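PDB 2HQ7: protein, related to general stress protein 26(GS26) of B.subtilis from Clostridium acetobutylicum, which is of unknown function but probably binds FMN and may act as an oxidoreductase related to pyridoxamine 5'-phosphate oxidase. Local coordinates for residues Met98-Thr101 with Asp102-Ile106. Residues are numbered along the deposited sequence; the frame is centred on the assembly and turned at random.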
HETATM    1  N   MSE B  98       5.593   8.216 -25.684  1.00 26.84           N
HETATM    2  CA  MSE B  98       4.164   7.996 -25.832  1.00 28.89           C
HETATM    3  C   MSE B  98       3.410   8.016 -24.513  1.00 30.25           C
HETATM    4  O   MSE B  98       2.230   8.337 -24.487  1.00 31.74           O
HETATM    5  CB  MSE B  98       3.874   6.688 -26.520  1.00 23.89           C
HETATM    6  CG  MSE B  98       3.941   6.824 -28.008  1.00 36.54           C
HETATM    7 SE   MSE B  98       3.546   5.145 -28.872  0.75 35.03          SE
HETATM    8  CE  MSE B  98       5.254   4.210 -28.544  1.00 34.28           C
ATOM      9  N   LEU B  99       4.082   7.692 -23.420  1.00 29.14           N
ATOM     10  CA  LEU B  99       3.416   7.667 -22.125  1.00 30.02           C
ATOM     11  C   LEU B  99       3.509   8.961 -21.345  1.00 30.53           C
ATOM     12  O   LEU B  99       2.750   9.161 -20.389  1.00 32.45           O
ATOM     13  CB  LEU B  99       4.031   6.530 -21.320  1.00 31.91           C
ATOM     14  CG  LEU B  99       3.684   5.145 -21.817  1.00 29.25           C
ATOM     15  CD1 LEU B  99       4.644   4.165 -21.116  1.00 33.21           C
ATOM     16  CD2 LEU B  99       2.142   4.884 -21.540  1.00 28.86           C
ATOM     17  N   TRP B 100       4.437   9.837 -21.743  1.00 31.71           N
ATOM     18  CA  TRP B 100       4.615  11.145 -21.110  1.00 34.23           C
ATOM     19  C   TRP B 100       3.300  11.904 -21.013  1.00 37.41           C
ATOM     20  O   TRP B 100       2.495  11.872 -21.945  1.00 38.24           O
ATOM     21  CB  TRP B 100       5.651  11.975 -21.887  1.00 34.59           C
ATOM     22  CG  TRP B 100       5.932  13.342 -21.323  1.00 31.65           C
ATOM     23  CD1 TRP B 100       5.292  14.495 -21.639  1.00 36.76           C
ATOM     24  CD2 TRP B 100       6.928  13.690 -20.355  1.00 30.19           C
ATOM     25  NE1 TRP B 100       5.824  15.547 -20.928  1.00 33.69           N
ATOM     26  CE2 TRP B 100       6.838  15.078 -20.141  1.00 33.61           C
ATOM     27  CE3 TRP B 100       7.907  12.967 -19.672  1.00 30.65           C
ATOM     28  CZ2 TRP B 100       7.664  15.756 -19.239  1.00 33.54           C
ATOM     29  CZ3 TRP B 100       8.732  13.638 -18.792  1.00 34.46           C
ATOM     30  CH2 TRP B 100       8.608  15.021 -18.587  1.00 36.10           C
ATOM     31  N   THR B 101       3.068  12.568 -19.883  1.00 38.31           N
ATOM     32  CA  THR B 101       1.854  13.360 -19.698  1.00 41.93           C
ATOM     33  C   THR B 101       2.195  14.707 -19.104  1.00 46.53           C
ATOM     34  O   THR B 101       3.294  14.918 -18.593  1.00 45.70           O
ATOM     35  CB  THR B 101       0.836  12.714 -18.719  1.00 43.56           C
ATOM     36  OG1 THR B 101       1.357  12.772 -17.387  1.00 46.39           O
ATOM     37  CG2 THR B 101       0.536  11.264 -19.061  1.00 40.26           C
ATOM     38  N   ASP B 102       1.231  15.620 -19.170  1.00 50.64           N
ATOM     39  CA  ASP B 102       1.273  16.842 -18.381  1.00 53.29           C
ATOM     40  C   ASP B 102       1.493  16.499 -16.926  1.00 53.68           C
ATOM     41  O   ASP B 102       1.013  15.470 -16.432  1.00 55.41           O
ATOM     42  CB  ASP B 102      -0.037  17.620 -18.517  1.00 55.52           C
ATOM     43  CG  ASP B 102      -0.121  18.408 -19.815  1.00 60.68           C
ATOM     44  OD1 ASP B 102       0.731  18.187 -20.715  1.00 55.56           O
ATOM     45  OD2 ASP B 102      -1.047  19.254 -19.925  1.00 70.53           O
ATOM     46  N   GLY B 103       2.242  17.342 -16.232  1.00 52.52           N
ATOM     47  CA  GLY B 103       2.560  17.051 -14.847  1.00 52.95           C
ATOM     48  C   GLY B 103       3.488  15.865 -14.614  1.00 51.50           C
ATOM     49  O   GLY B 103       3.708  15.479 -13.461  1.00 53.43           O
ATOM     50  N   CYS B 104       4.011  15.272 -15.688  1.00 46.25           N
ATOM     51  CA  CYS B 104       5.297  14.626 -15.620  1.00 43.66           C
ATOM     52  C   CYS B 104       6.356  15.722 -15.464  1.00 46.01           C
ATOM     53  O   CYS B 104       7.393  15.512 -14.834  1.00 44.45           O
ATOM     54  CB  CYS B 104       5.594  13.830 -16.878  1.00 43.04           C
ATOM     55  SG  CYS B 104       4.955  12.150 -16.904  1.00 40.20           S
ATOM     56  N   GLU B 105       6.080  16.885 -16.052  1.00 46.18           N
ATOM     57  CA  GLU B 105       7.035  17.974 -16.119  1.00 49.43           C
ATOM     58  C   GLU B 105       7.413  18.491 -14.745  1.00 49.61           C
ATOM     59  O   GLU B 105       8.545  18.934 -14.530  1.00 50.65           O
ATOM     60  CB  GLU B 105       6.472  19.113 -16.979  1.00 51.95           C
ATOM     61  CG  GLU B 105       5.201  19.760 -16.430  1.00 61.09           C
ATOM     62  CD  GLU B 105       4.187  20.072 -17.515  1.00 74.21           C
ATOM     63  OE1 GLU B 105       3.657  19.103 -18.102  1.00 83.74           O
ATOM     64  OE2 GLU B 105       3.905  21.268 -17.769  1.00 75.23           O
ATOM     65  N   ILE B 106       6.463  18.397 -13.820  1.00 48.74           N
ATOM     66  CA  ILE B 106       6.652  18.837 -12.444  1.00 48.99           C
ATOM     67  C   ILE B 106       7.714  17.997 -11.771  1.00 45.58           C
ATOM     68  O   ILE B 106       8.406  18.468 -10.878  1.00 46.67           O
ATOM     69  CB  ILE B 106       5.355  18.688 -11.611  1.00 50.05           C
ATOM     70  CG1 ILE B 106       4.183  19.467 -12.239  1.00 58.18           C
ATOM     71  CG2 ILE B 106       5.589  19.186 -10.212  1.00 51.39           C
ATOM     72  CD1 ILE B 106       2.795  18.798 -12.021  1.00 61.50           C
TER
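Cys-104 packs against one face of the indole of Trp-100 and shows how one small side chain can tie the end of a turn to its first residue and to the tryptophan just before it. Its CB comes first: it lies over one face of the indole, 3.4 Å from the centroid of the six-membered ring of Trp-100 and almost exactly on the ring normal, a CH-pi contact in which all six ring carbons are met about equally. With chi1 at -179°, CG of Trp-100 lies opposite its own N and beside its carbonyl carbon, and the indole reaches forward to Cys-104. One bond further out, SG of Cys-104 is still over the same face, a sulfur-aromatic contact 4.4 Å from the six-membered centroid. With chi1 at -86° the sulfur stands anti to the carbonyl carbon of its own residue and accepts the backbone N-H of Thr-101; the separation of Thr-101 N and Cys-104 SG is 3.6 Å, and the bond is nearly straight at 165°.

The backbone answers in the other direction, Cys-104 N donating to Thr-101 O across 3.0 Å. Thr-101 OG1 adds a bond to the carbonyl O of Asp-102 at 2.9 Å, approaching from above the carbonyl plane. Glu-105 folds back so that its OE1 receives Gly-103 N at 2.9 Å, the donor coming from above the carboxylate plane, whereas Glu-105 N, buried against the indole, has no hydrogen-bonding partner.

Tyr-117 meets the Trp-100 ring edge-to-face, and Cys-104 also touches Leu-40 of strand 32-43. The bond from Cys-104 N to Thr-101 O closes a type II beta turn, with Gly-103 at positive phi in its third position, where the chain leaves helix 93-99 for the loop leading to strand 117-131.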